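PDB 3VA7: KLLA0E08119p from Kluyveromyces lactis, which probably catalyses the ATP-dependent carboxylation of urea through covalently bound biotin, using the biotin carboxylase, carboxyltransferase and biotin-carrier domains held in this piece. Local coordinates for residues N725-Y731 against S752-C758; W499-V503 against L989-G995; I364-A370 against P411-I417; R39-R45 against R394-W398. All coordinates share one frame; numbering follows the deposited sequence.

Contact 1 (N725-Y731 against S752-C758); sequences NAHDYVY and SLGGFVC. With BTI (5-(hexahydro-2-oxo-1H-thieno[3,4-D]imidazol-6-yl)pentanal), chain B.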
# COMPACT_ATOMS: atom_id res chain seq x y z
N ASN A 725 22.79 -0.67 -23.23
CA ASN A 725 22.95 -1.27 -21.91
C ASN A 725 24.17 -0.68 -21.21
O ASN A 725 25.23 -0.54 -21.81
CB ASN A 725 23.11 -2.80 -22.04
CG ASN A 725 21.84 -3.51 -22.50
OD1 ASN A 725 20.90 -2.91 -23.06
ND2 ASN A 725 21.81 -4.82 -22.26
N ALA A 726 24.03 -0.41 -19.91
CA ALA A 726 24.97 0.38 -19.15
C ALA A 726 25.10 -0.25 -17.81
O ALA A 726 24.14 -0.84 -17.30
CB ALA A 726 24.43 1.82 -18.99
N HIS A 727 26.30 -0.15 -17.21
CA HIS A 727 26.43 -0.56 -15.83
C HIS A 727 25.45 0.28 -15.00
O HIS A 727 25.50 1.51 -14.95
CB HIS A 727 27.87 -0.44 -15.34
CG HIS A 727 28.80 -1.43 -15.98
ND1 HIS A 727 29.05 -2.68 -15.44
CD2 HIS A 727 29.55 -1.35 -17.11
CE1 HIS A 727 29.93 -3.31 -16.20
NE2 HIS A 727 30.24 -2.53 -17.22
N ASP A 728 24.51 -0.41 -14.38
CA ASP A 728 23.38 0.23 -13.72
C ASP A 728 23.84 1.39 -12.83
O ASP A 728 24.85 1.25 -12.09
CB ASP A 728 22.52 -0.82 -12.97
CG ASP A 728 22.06 -1.97 -13.90
OD1 ASP A 728 20.87 -2.36 -13.81
OD2 ASP A 728 22.87 -2.45 -14.76
N TYR A 729 23.12 2.52 -12.96
CA TYR A 729 23.46 3.83 -12.37
C TYR A 729 22.11 4.45 -12.18
O TYR A 729 21.14 3.97 -12.76
CB TYR A 729 24.35 4.70 -13.33
CG TYR A 729 23.61 5.10 -14.58
CD1 TYR A 729 23.61 4.28 -15.68
CD2 TYR A 729 22.85 6.26 -14.62
CE1 TYR A 729 22.90 4.62 -16.83
CE2 TYR A 729 22.16 6.63 -15.75
CZ TYR A 729 22.16 5.79 -16.87
OH TYR A 729 21.42 6.13 -18.01
N VAL A 730 22.03 5.51 -11.38
CA VAL A 730 20.73 6.05 -10.95
C VAL A 730 20.33 7.15 -11.88
O VAL A 730 21.17 7.95 -12.33
CB VAL A 730 20.71 6.51 -9.52
CG1 VAL A 730 19.30 6.92 -9.11
CG2 VAL A 730 21.24 5.37 -8.60
N TYR A 731 19.07 7.16 -12.24
CA TYR A 731 18.64 8.02 -13.31
C TYR A 731 18.13 9.30 -12.70
O TYR A 731 17.78 9.35 -11.51
CB TYR A 731 17.43 7.41 -14.01
CG TYR A 731 17.63 6.17 -14.78
CD1 TYR A 731 18.87 5.82 -15.28
CD2 TYR A 731 16.54 5.35 -15.06
CE1 TYR A 731 19.03 4.61 -16.06
CE2 TYR A 731 16.67 4.19 -15.81
CZ TYR A 731 17.89 3.82 -16.32
OH TYR A 731 17.96 2.65 -17.09
N SER A 752 14.54 4.37 -10.94
CA SER A 752 15.59 5.10 -10.29
C SER A 752 16.91 4.44 -10.71
O SER A 752 17.55 4.93 -11.66
CB SER A 752 15.27 5.09 -8.80
OG SER A 752 16.15 4.30 -8.07
N LEU A 753 17.30 3.31 -10.11
CA LEU A 753 18.55 2.62 -10.54
C LEU A 753 18.25 1.74 -11.75
O LEU A 753 17.48 0.79 -11.61
CB LEU A 753 18.98 1.66 -9.44
CG LEU A 753 20.46 1.44 -9.11
CD1 LEU A 753 20.67 0.14 -8.30
CD2 LEU A 753 21.50 1.62 -10.19
N GLY A 754 18.86 2.00 -12.90
CA GLY A 754 18.42 1.35 -14.13
C GLY A 754 19.60 1.02 -15.00
O GLY A 754 20.69 1.50 -14.72
N GLY A 755 19.39 0.21 -16.05
CA GLY A 755 20.48 -0.48 -16.74
C GLY A 755 20.75 0.03 -18.16
O GLY A 755 21.48 -0.65 -18.91
N PHE A 756 20.19 1.20 -18.54
CA PHE A 756 20.37 1.78 -19.89
C PHE A 756 20.83 3.23 -19.90
O PHE A 756 20.59 3.96 -18.96
CB PHE A 756 19.05 1.81 -20.69
CG PHE A 756 18.29 0.51 -20.70
CD1 PHE A 756 17.26 0.28 -19.76
CD2 PHE A 756 18.55 -0.47 -21.67
CE1 PHE A 756 16.54 -0.92 -19.78
CE2 PHE A 756 17.82 -1.67 -21.69
CZ PHE A 756 16.80 -1.89 -20.76
N VAL A 757 21.42 3.68 -21.01
CA VAL A 757 21.88 5.07 -21.11
C VAL A 757 20.69 6.02 -21.23
O VAL A 757 19.64 5.64 -21.73
CB VAL A 757 22.82 5.25 -22.30
CG1 VAL A 757 24.09 4.46 -22.09
CG2 VAL A 757 22.18 4.80 -23.58
N CYS A 758 20.85 7.24 -20.72
CA CYS A 758 19.86 8.33 -20.82
C CYS A 758 20.48 9.44 -21.66
O CYS A 758 21.66 9.83 -21.43
CB CYS A 758 19.54 8.89 -19.44
SG CYS A 758 18.56 7.81 -18.35
C11 BTI B . 6.97 2.56 -18.94
O11 BTI B . 7.08 1.41 -19.47
C10 BTI B . 8.12 3.30 -18.19
C9 BTI B . 9.36 2.42 -18.10
C8 BTI B . 10.65 3.12 -17.69
C7 BTI B . 11.95 2.38 -18.07
C2 BTI B . 12.00 0.91 -17.69
S1 BTI B . 11.82 0.64 -15.95
C6 BTI B . 12.63 -0.92 -15.98
C5 BTI B . 13.57 -0.94 -17.17
N3 BTI B . 14.84 -0.64 -16.56
C3 BTI B . 15.25 0.56 -16.90
O3 BTI B . 16.41 1.06 -16.52
N2 BTI B . 14.40 1.17 -17.69
C4 BTI B . 13.32 0.28 -18.08
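N725-Y731 and S752-C758 pair as antiparallel strands through Y729 and G754, where G754 N meets Y729 O at 3.0 Å along a nearly straight N-H (174°) and Y729 N returns a bond to G754 O. A beta bulge then shifts the register by two residues, and A726 N finds G755 O at 2.7 Å beyond it; at the other end Y731 N bonds to S752 O. V730 and L753 share one face of the ladder and cross at about a right angle, CG2 of V730 4.0 Å from CG of L753. The two tyrosines work differently. Y729 has its ring set between its own backbone N and carbonyl carbon (chi1 66°), which brings the hydroxyl to F756 O, where it donates in the carbonyl plane on a lone pair. The Y731 ring is instead enclosed, with G754 N over one face and C758 SG over the opposite one, 4.0 Å from the ring centroid in a sulfur-aromatic contact. A beta carbon at residue 754 would run into Y731 CZ, so the glycine suits this packing. In the carboxyltransferase domain Y731, G754, G755 and F756 line the biotin pocket: F756 turns a ring edge to the bicyclic head, with CE1 3.5 Å from BTI C3, and N737 bonds to the same ligand. G755 N also points to BTI O3, though the position of that oxygen is less sure. D728 rests CB against L753 CD2 at 3.8 Å, while its carboxylate passes beside G755 CA and is held by Y1044 at OD1 and K1012 at OD2.

Contact 2 (W499-V503 against L989-G995); sequences WRIGV and LGDVFLG. With URE (urea), chain C.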
# COMPACT_ATOMS: atom_id res chain seq x y z
N TRP A 499 15.03 8.61 -3.20
CA TRP A 499 15.39 8.16 -4.54
C TRP A 499 16.54 7.12 -4.58
O TRP A 499 16.57 6.27 -5.51
CB TRP A 499 15.72 9.37 -5.40
CG TRP A 499 15.84 9.22 -6.85
CD1 TRP A 499 16.95 9.43 -7.60
CD2 TRP A 499 14.79 8.87 -7.76
NE1 TRP A 499 16.68 9.18 -8.96
CE2 TRP A 499 15.36 8.84 -9.08
CE3 TRP A 499 13.40 8.55 -7.60
CZ2 TRP A 499 14.60 8.53 -10.21
CZ3 TRP A 499 12.64 8.22 -8.76
CH2 TRP A 499 13.25 8.23 -10.04
N ARG A 500 17.48 7.19 -3.62
CA ARG A 500 18.64 6.23 -3.56
C ARG A 500 18.15 4.80 -3.27
O ARG A 500 18.86 3.80 -3.54
CB ARG A 500 19.70 6.65 -2.51
CG ARG A 500 19.16 6.64 -1.11
CD ARG A 500 20.09 7.27 -0.06
NE ARG A 500 19.52 7.01 1.26
CZ ARG A 500 18.44 7.62 1.77
NH1 ARG A 500 17.81 8.56 1.09
NH2 ARG A 500 17.99 7.26 2.96
N ILE A 501 16.94 4.74 -2.72
CA ILE A 501 16.28 3.49 -2.47
C ILE A 501 15.38 3.09 -3.64
O ILE A 501 15.01 1.91 -3.82
CB ILE A 501 15.38 3.60 -1.19
CG1 ILE A 501 16.09 4.35 -0.07
CG2 ILE A 501 14.90 2.25 -0.74
CD1 ILE A 501 17.35 3.70 0.44
N GLY A 502 14.94 4.06 -4.41
CA GLY A 502 14.04 3.71 -5.50
C GLY A 502 12.61 3.84 -5.05
O GLY A 502 11.75 3.12 -5.51
N VAL A 503 12.38 4.78 -4.14
CA VAL A 503 11.02 5.18 -3.78
C VAL A 503 10.83 6.46 -4.59
O VAL A 503 11.56 7.38 -4.39
CB VAL A 503 10.87 5.50 -2.26
CG1 VAL A 503 9.53 6.09 -1.95
CG2 VAL A 503 11.07 4.25 -1.43
N LEU A 989 20.41 0.16 -4.65
CA LEU A 989 18.98 -0.16 -4.47
C LEU A 989 18.09 0.55 -5.46
O LEU A 989 18.44 1.58 -6.04
CB LEU A 989 18.54 0.18 -3.06
CG LEU A 989 19.36 -0.37 -1.89
CD1 LEU A 989 18.71 0.04 -0.60
CD2 LEU A 989 19.52 -1.87 -1.90
N GLY A 990 16.92 -0.02 -5.68
CA GLY A 990 15.90 0.52 -6.62
C GLY A 990 16.14 0.16 -8.05
O GLY A 990 15.91 0.98 -8.93
N ASP A 991 16.64 -1.05 -8.30
CA ASP A 991 16.71 -1.63 -9.67
C ASP A 991 15.71 -2.81 -9.80
O ASP A 991 16.11 -3.97 -9.73
CB ASP A 991 18.09 -2.17 -9.88
CG ASP A 991 18.54 -2.10 -11.32
OD1 ASP A 991 17.66 -2.07 -12.25
OD2 ASP A 991 19.78 -2.09 -11.53
N VAL A 992 14.42 -2.54 -9.92
CA VAL A 992 13.88 -1.20 -10.13
C VAL A 992 12.71 -1.15 -9.13
O VAL A 992 11.99 -2.15 -8.96
CB VAL A 992 13.56 -1.14 -11.63
CG1 VAL A 992 12.20 -1.66 -12.00
CG2 VAL A 992 14.00 0.07 -12.29
N PHE A 993 12.65 -0.07 -8.35
CA PHE A 993 11.56 0.21 -7.35
C PHE A 993 11.74 -0.46 -6.05
O PHE A 993 12.23 -1.56 -5.96
CB PHE A 993 10.13 -0.10 -7.87
CG PHE A 993 9.80 0.62 -9.15
CD1 PHE A 993 9.91 -0.04 -10.37
CD2 PHE A 993 9.46 2.00 -9.14
CE1 PHE A 993 9.67 0.65 -11.56
CE2 PHE A 993 9.21 2.69 -10.31
CZ PHE A 993 9.31 2.02 -11.53
N LEU A 994 11.20 0.22 -5.05
CA LEU A 994 11.15 -0.20 -3.66
C LEU A 994 12.32 -1.09 -3.21
O LEU A 994 12.16 -2.23 -2.85
CB LEU A 994 9.79 -0.78 -3.36
CG LEU A 994 8.61 0.02 -3.98
CD1 LEU A 994 7.30 -0.74 -3.73
CD2 LEU A 994 8.47 1.45 -3.51
N GLY A 995 13.52 -0.53 -3.26
CA GLY A 995 14.69 -1.23 -2.75
C GLY A 995 15.12 -2.51 -3.47
O GLY A 995 15.94 -3.30 -2.92
C URE C . 15.33 -4.05 -14.38
O URE C . 15.63 -4.42 -13.21
N1 URE C . 14.30 -4.53 -15.02
N2 URE C . 16.00 -3.16 -15.12
O HOH W 1 18.00 4.18 -6.40
O HOH W 2 21.65 2.91 -4.10
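I501 and L989 lie side by side and point the same way, meeting at their ends with CD1 of I501 4.0 Å from CD1 of L989. In both, the gamma carbon (CG1 of I501, CG of L989) lies beside the backbone N and anti to the carbonyl carbon (chi1 -43° and -51°). The same I501 CD1 also sits over one face of the R500 guanidinium, toward its rim, while R500 NH1 is bound by G497 O and E882. The other branch of I501, CG2, leans on G995 near its backbone N and CA. V503 and L994 make a looser apolar touch through CG2 and CD2. Between these side-chain pairs the chains come very near, with G502 CA 3.9 Å from G990 CA; a beta carbon on either glycine would collide with the other. Two carbonyls use this closeness: I501 O accepts from G995 N at 2.9 Å, and G502 O takes a weak bond from L994 N together with a CA-H contact from F993. Waters fill in at the near end. One donates to both W499 O and L989 O, and a second joins R500 O to L989 N. On the far side of the glycines the chain turns through a cis peptide before V992 toward the urea, whose O is 3.3 Å from D991 OD1. The contact thus ties subdomains of the carboxyltransferase together: W499-V503 is in the loop between strand 488-490 and helix 511-520, and L989-G995 links strand 984-989 to strand 997-1001.

Contact 3 (I364-A370 against P411-I417); sequences IEARLYA and PTLAKII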
# COMPACT_ATOMS: atom_id res chain seq x y z
N ILE A 364 -17.05 3.74 30.32
CA ILE A 364 -17.75 3.62 29.05
C ILE A 364 -16.93 2.99 27.92
O ILE A 364 -15.69 3.04 27.90
CB ILE A 364 -18.56 4.91 28.63
CG1 ILE A 364 -18.44 5.11 27.15
CG2 ILE A 364 -18.33 6.26 29.51
CD1 ILE A 364 -19.70 4.72 26.47
N GLU A 365 -17.64 2.33 27.02
CA GLU A 365 -17.06 1.48 25.99
C GLU A 365 -17.64 1.89 24.64
O GLU A 365 -18.84 2.11 24.55
CB GLU A 365 -17.38 -0.01 26.24
CG GLU A 365 -16.98 -0.88 25.08
CD GLU A 365 -17.19 -2.36 25.32
OE1 GLU A 365 -16.19 -3.05 25.65
OE2 GLU A 365 -18.32 -2.86 25.14
N ALA A 366 -16.80 1.99 23.62
CA ALA A 366 -17.26 2.22 22.25
C ALA A 366 -16.75 1.06 21.40
O ALA A 366 -15.62 0.56 21.58
CB ALA A 366 -16.72 3.58 21.71
N ARG A 367 -17.57 0.62 20.47
CA ARG A 367 -17.19 -0.53 19.67
C ARG A 367 -16.71 -0.11 18.29
O ARG A 367 -17.52 0.30 17.44
CB ARG A 367 -18.40 -1.44 19.53
CG ARG A 367 -19.11 -1.85 20.80
CD ARG A 367 -19.84 -3.18 20.50
NE ARG A 367 -20.61 -3.71 21.62
CZ ARG A 367 -21.40 -4.77 21.52
NH1 ARG A 367 -21.53 -5.40 20.36
NH2 ARG A 367 -22.08 -5.19 22.57
N LEU A 368 -15.41 -0.22 18.05
CA LEU A 368 -14.84 0.06 16.74
C LEU A 368 -15.06 -1.10 15.80
O LEU A 368 -14.50 -2.18 16.01
CB LEU A 368 -13.34 0.37 16.82
CG LEU A 368 -12.64 0.97 15.57
CD1 LEU A 368 -12.91 2.48 15.40
CD2 LEU A 368 -11.11 0.71 15.61
N TYR A 369 -15.86 -0.86 14.76
CA TYR A 369 -16.17 -1.83 13.69
C TYR A 369 -15.53 -1.45 12.34
O TYR A 369 -15.47 -0.26 11.97
CB TYR A 369 -17.68 -1.91 13.48
CG TYR A 369 -18.45 -2.65 14.56
CD1 TYR A 369 -18.50 -4.04 14.55
CD2 TYR A 369 -19.17 -1.97 15.55
CE1 TYR A 369 -19.19 -4.76 15.52
CE2 TYR A 369 -19.87 -2.66 16.52
CZ TYR A 369 -19.88 -4.08 16.50
OH TYR A 369 -20.53 -4.86 17.44
N ALA A 370 -15.07 -2.46 11.59
CA ALA A 370 -14.70 -2.29 10.18
C ALA A 370 -15.99 -2.23 9.38
O ALA A 370 -16.47 -3.23 8.82
CB ALA A 370 -13.87 -3.43 9.73
N PRO A 411 -17.42 -7.74 12.08
CA PRO A 411 -16.40 -6.75 11.78
C PRO A 411 -15.80 -6.01 13.02
O PRO A 411 -15.25 -4.92 12.89
CB PRO A 411 -17.13 -5.81 10.80
CG PRO A 411 -18.63 -5.99 11.13
CD PRO A 411 -18.78 -7.17 12.07
N THR A 412 -15.88 -6.59 14.21
CA THR A 412 -15.26 -5.94 15.35
C THR A 412 -13.73 -5.76 15.23
O THR A 412 -12.97 -6.69 14.92
CB THR A 412 -15.60 -6.69 16.65
OG1 THR A 412 -17.01 -6.60 16.88
CG2 THR A 412 -14.81 -6.10 17.82
N LEU A 413 -13.27 -4.54 15.48
CA LEU A 413 -11.86 -4.27 15.43
C LEU A 413 -11.29 -4.20 16.84
O LEU A 413 -10.24 -4.77 17.15
CB LEU A 413 -11.58 -2.96 14.66
CG LEU A 413 -11.75 -3.07 13.12
CD1 LEU A 413 -11.63 -1.76 12.32
CD2 LEU A 413 -10.80 -4.15 12.54
N ALA A 414 -12.02 -3.51 17.70
CA ALA A 414 -11.48 -3.06 18.95
C ALA A 414 -12.60 -2.57 19.82
O ALA A 414 -13.63 -2.21 19.34
CB ALA A 414 -10.41 -1.96 18.71
N LYS A 415 -12.41 -2.65 21.12
CA LYS A 415 -13.36 -2.09 22.03
C LYS A 415 -12.51 -1.15 22.85
O LYS A 415 -11.45 -1.54 23.40
CB LYS A 415 -13.99 -3.16 22.90
CG LYS A 415 -14.89 -4.04 22.13
CD LYS A 415 -15.65 -4.98 23.05
CE LYS A 415 -14.73 -6.04 23.64
NZ LYS A 415 -15.31 -6.74 24.78
N ILE A 416 -12.95 0.11 22.87
CA ILE A 416 -12.22 1.19 23.48
C ILE A 416 -12.92 1.55 24.78
O ILE A 416 -14.05 2.01 24.76
CB ILE A 416 -12.14 2.37 22.50
CG1 ILE A 416 -11.30 1.94 21.31
CG2 ILE A 416 -11.48 3.58 23.14
CD1 ILE A 416 -11.81 2.41 20.00
N ILE A 417 -12.23 1.29 25.88
CA ILE A 417 -12.78 1.41 27.22
C ILE A 417 -12.03 2.41 28.17
O ILE A 417 -10.82 2.31 28.47
CB ILE A 417 -12.85 0.03 27.87
CG1 ILE A 417 -13.52 -0.92 26.89
CG2 ILE A 417 -13.55 0.06 29.23
CD1 ILE A 417 -12.78 -2.26 26.80
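Two neighbouring strands of the antiparallel sheet in the biotin carboxylase C-terminal domain meet here, I364-A370 beside P411-I417, with a classic beta bulge where L413 and A414 both face L368. L368 O therefore accepts twice, from L413 N at 2.7 Å and from A414 N at 3.3 Å, both in the carbonyl plane. Away from the bulge the ladder is regular, with A366 and I416 exchanging two bonds. On the face with A366 and A414, L368 sends CD2 to L413 CB at 3.8 Å and its CB toward I416 CD1. On the other face E365 stretches out, CG anti to its N (chi1 171°), so that OE1 lies against the methylenes of K415; the ion pair with K415 NZ is long, and that amine bonds to V324 O. R367, held by E268 and E325, also reaches Y369 OH through NH1 at 3.1 Å in the guanidinium plane. Y369 CD1 packs against P411 CG at 3.9 Å, and the ring crosses T412 at a slant. With an alanine here, R367 NH1 would probably lose its hydroxyl acceptor, and P411 and T412 the ring against them. T412 OG1, hydrogen-bonded to D410, lies 3.2 Å from Y369 CE1.

Contact 4 (R39-R45 against R394-W398); sequences RGEIAVR and RVDTW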
# COMPACT_ATOMS: atom_id res chain seq x y z
N ARG A 39 -12.60 -16.77 18.67
CA ARG A 39 -11.67 -16.04 17.82
C ARG A 39 -11.61 -14.58 18.24
O ARG A 39 -12.13 -14.18 19.27
CB ARG A 39 -12.10 -16.17 16.33
CG ARG A 39 -13.37 -15.40 15.95
CD ARG A 39 -13.62 -15.25 14.43
NE ARG A 39 -12.64 -14.38 13.76
CZ ARG A 39 -12.60 -13.03 13.82
NH1 ARG A 39 -11.63 -12.38 13.15
NH2 ARG A 39 -13.49 -12.31 14.53
N GLY A 40 -10.96 -13.76 17.43
CA GLY A 40 -10.99 -12.32 17.65
C GLY A 40 -10.57 -11.84 19.02
O GLY A 40 -9.66 -12.39 19.66
N GLU A 41 -11.30 -10.85 19.47
CA GLU A 41 -10.96 -9.97 20.57
C GLU A 41 -11.24 -10.65 21.90
O GLU A 41 -10.44 -10.58 22.87
CB GLU A 41 -11.86 -8.74 20.33
CG GLU A 41 -12.24 -7.87 21.43
CD GLU A 41 -13.27 -8.43 22.43
OE1 GLU A 41 -14.51 -8.53 22.11
OE2 GLU A 41 -12.79 -8.64 23.56
N ILE A 42 -12.36 -11.35 21.97
CA ILE A 42 -12.59 -12.14 23.17
C ILE A 42 -11.52 -13.24 23.39
O ILE A 42 -11.11 -13.53 24.52
CB ILE A 42 -14.02 -12.75 23.21
CG1 ILE A 42 -14.35 -13.12 24.65
CG2 ILE A 42 -14.18 -13.95 22.20
CD1 ILE A 42 -13.94 -12.02 25.58
N ALA A 43 -11.06 -13.86 22.31
CA ALA A 43 -10.06 -14.88 22.50
C ALA A 43 -8.79 -14.23 23.12
O ALA A 43 -8.24 -14.74 24.14
CB ALA A 43 -9.76 -15.59 21.22
N VAL A 44 -8.38 -13.10 22.53
CA VAL A 44 -7.22 -12.41 23.00
C VAL A 44 -7.42 -11.99 24.47
O VAL A 44 -6.47 -12.10 25.28
CB VAL A 44 -6.88 -11.18 22.12
CG1 VAL A 44 -5.78 -10.35 22.78
CG2 VAL A 44 -6.46 -11.60 20.70
N ARG A 45 -8.61 -11.53 24.83
CA ARG A 45 -8.80 -11.07 26.19
C ARG A 45 -8.81 -12.24 27.20
O ARG A 45 -8.28 -12.08 28.31
CB ARG A 45 -10.03 -10.15 26.31
CG ARG A 45 -10.35 -9.71 27.78
CD ARG A 45 -11.58 -10.39 28.27
NE ARG A 45 -11.87 -10.25 29.69
CZ ARG A 45 -11.12 -10.75 30.68
NH1 ARG A 45 -10.00 -11.41 30.43
NH2 ARG A 45 -11.52 -10.61 31.94
N ARG A 394 -8.16 1.26 28.29
CA ARG A 394 -8.12 -0.18 28.09
C ARG A 394 -8.69 -0.39 26.70
O ARG A 394 -9.77 0.13 26.38
CB ARG A 394 -8.96 -0.95 29.16
CG ARG A 394 -9.25 -2.40 28.74
CD ARG A 394 -9.79 -3.22 29.82
NE ARG A 394 -10.39 -4.43 29.30
CZ ARG A 394 -10.96 -5.36 30.06
NH1 ARG A 394 -11.00 -5.20 31.39
NH2 ARG A 394 -11.48 -6.44 29.52
N VAL A 395 -7.96 -1.11 25.85
CA VAL A 395 -8.52 -1.45 24.53
C VAL A 395 -8.45 -2.93 24.31
O VAL A 395 -7.40 -3.53 24.41
CB VAL A 395 -8.09 -0.49 23.31
CG1 VAL A 395 -7.17 0.67 23.78
CG2 VAL A 395 -7.57 -1.22 22.07
N ASP A 396 -9.60 -3.54 24.12
CA ASP A 396 -9.60 -4.97 23.88
C ASP A 396 -9.69 -5.07 22.37
O ASP A 396 -10.65 -4.57 21.72
CB ASP A 396 -10.75 -5.66 24.62
CG ASP A 396 -10.64 -5.55 26.17
OD1 ASP A 396 -9.59 -5.21 26.78
OD2 ASP A 396 -11.64 -5.81 26.82
N THR A 397 -8.66 -5.63 21.80
CA THR A 397 -8.62 -5.72 20.38
C THR A 397 -7.88 -7.01 20.00
O THR A 397 -7.44 -7.79 20.87
CB THR A 397 -7.92 -4.46 19.77
OG1 THR A 397 -8.03 -4.47 18.33
CG2 THR A 397 -6.40 -4.37 20.23
N TRP A 398 -7.75 -7.22 18.69
CA TRP A 398 -7.01 -8.36 18.18
C TRP A 398 -6.27 -7.92 16.93
O TRP A 398 -5.81 -8.75 16.18
CB TRP A 398 -7.97 -9.51 17.86
CG TRP A 398 -8.94 -9.16 16.82
CD1 TRP A 398 -10.06 -8.34 16.95
CD2 TRP A 398 -8.88 -9.56 15.45
NE1 TRP A 398 -10.71 -8.23 15.72
CE2 TRP A 398 -10.01 -8.97 14.79
CE3 TRP A 398 -7.99 -10.35 14.71
CZ2 TRP A 398 -10.25 -9.15 13.42
CZ3 TRP A 398 -8.23 -10.54 13.35
CH2 TRP A 398 -9.35 -9.95 12.71
O HOH W 3 -13.22 -8.21 25.90
O HOH W 4 -8.74 -8.33 23.29
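One face of the W398 indole takes both R39 and G40: R39 NH1 stands above the six-membered ring and G40 CA above the five-membered ring, a cation-pi and a CH-pi contact side by side. The guanidinium, salt-bridged through NE to D65, meets the ring with its edge, the two planes 84° apart and R39 CZ 4.8 Å from the six-membered centroid; G40 CA is 4.1 Å from the centroid of the W398 five-membered ring. In the biotin carboxylase this packs the first turn of helix 40-53, and R39 just before it, against the end of strand 394-397 and W398 beyond it. V44 CG2 touches W398 CB at 3.8 Å. W398 has CG between its N and carbonyl carbon (chi1 62°), which lays the indole under G40, while its NE1 bonds to T412 O. Putting an alanine here would probably strip R39 and G40 of their aromatic face and leave T412 O without its indole donor. The R45 and R394 guanidiniums stand nearly perpendicular, a like-charge approach that the shared acid E330, and D336 at R45, probably balance. A water lies between E41 OE2 and D396 OD2; E41 OE1 bonds to Y111 OH. R394 grips D396 side-on, NE to OD1 and NH2 to OD2, each at 2.8 Å and on the syn side.

The four contacts fall into two clusters in separate domains, the biotin carboxylase and the carboxyltransferase. Contacts 3 and 4, centres about 10 Å apart, share one antiparallel sheet of the biotin carboxylase: strands 412-420 and 394-397 are neighbours in it, joined by K415 N to D396 O and by T397 OG1 to L413 O. Their segments alternate along the chain. Contacts 1 and 2, centres about 12 Å apart, touch in the carboxyltransferase, with W499 NE1 bonded to Y731 O; the chain between W499-V503 and L989-G995 contains both segments of contact 1. Biotin borders one and urea the other. Some 50 Å separates the centres of contacts 1 and 4, consistent with a carrier domain that shuttles carboxylated biotin between the two domains.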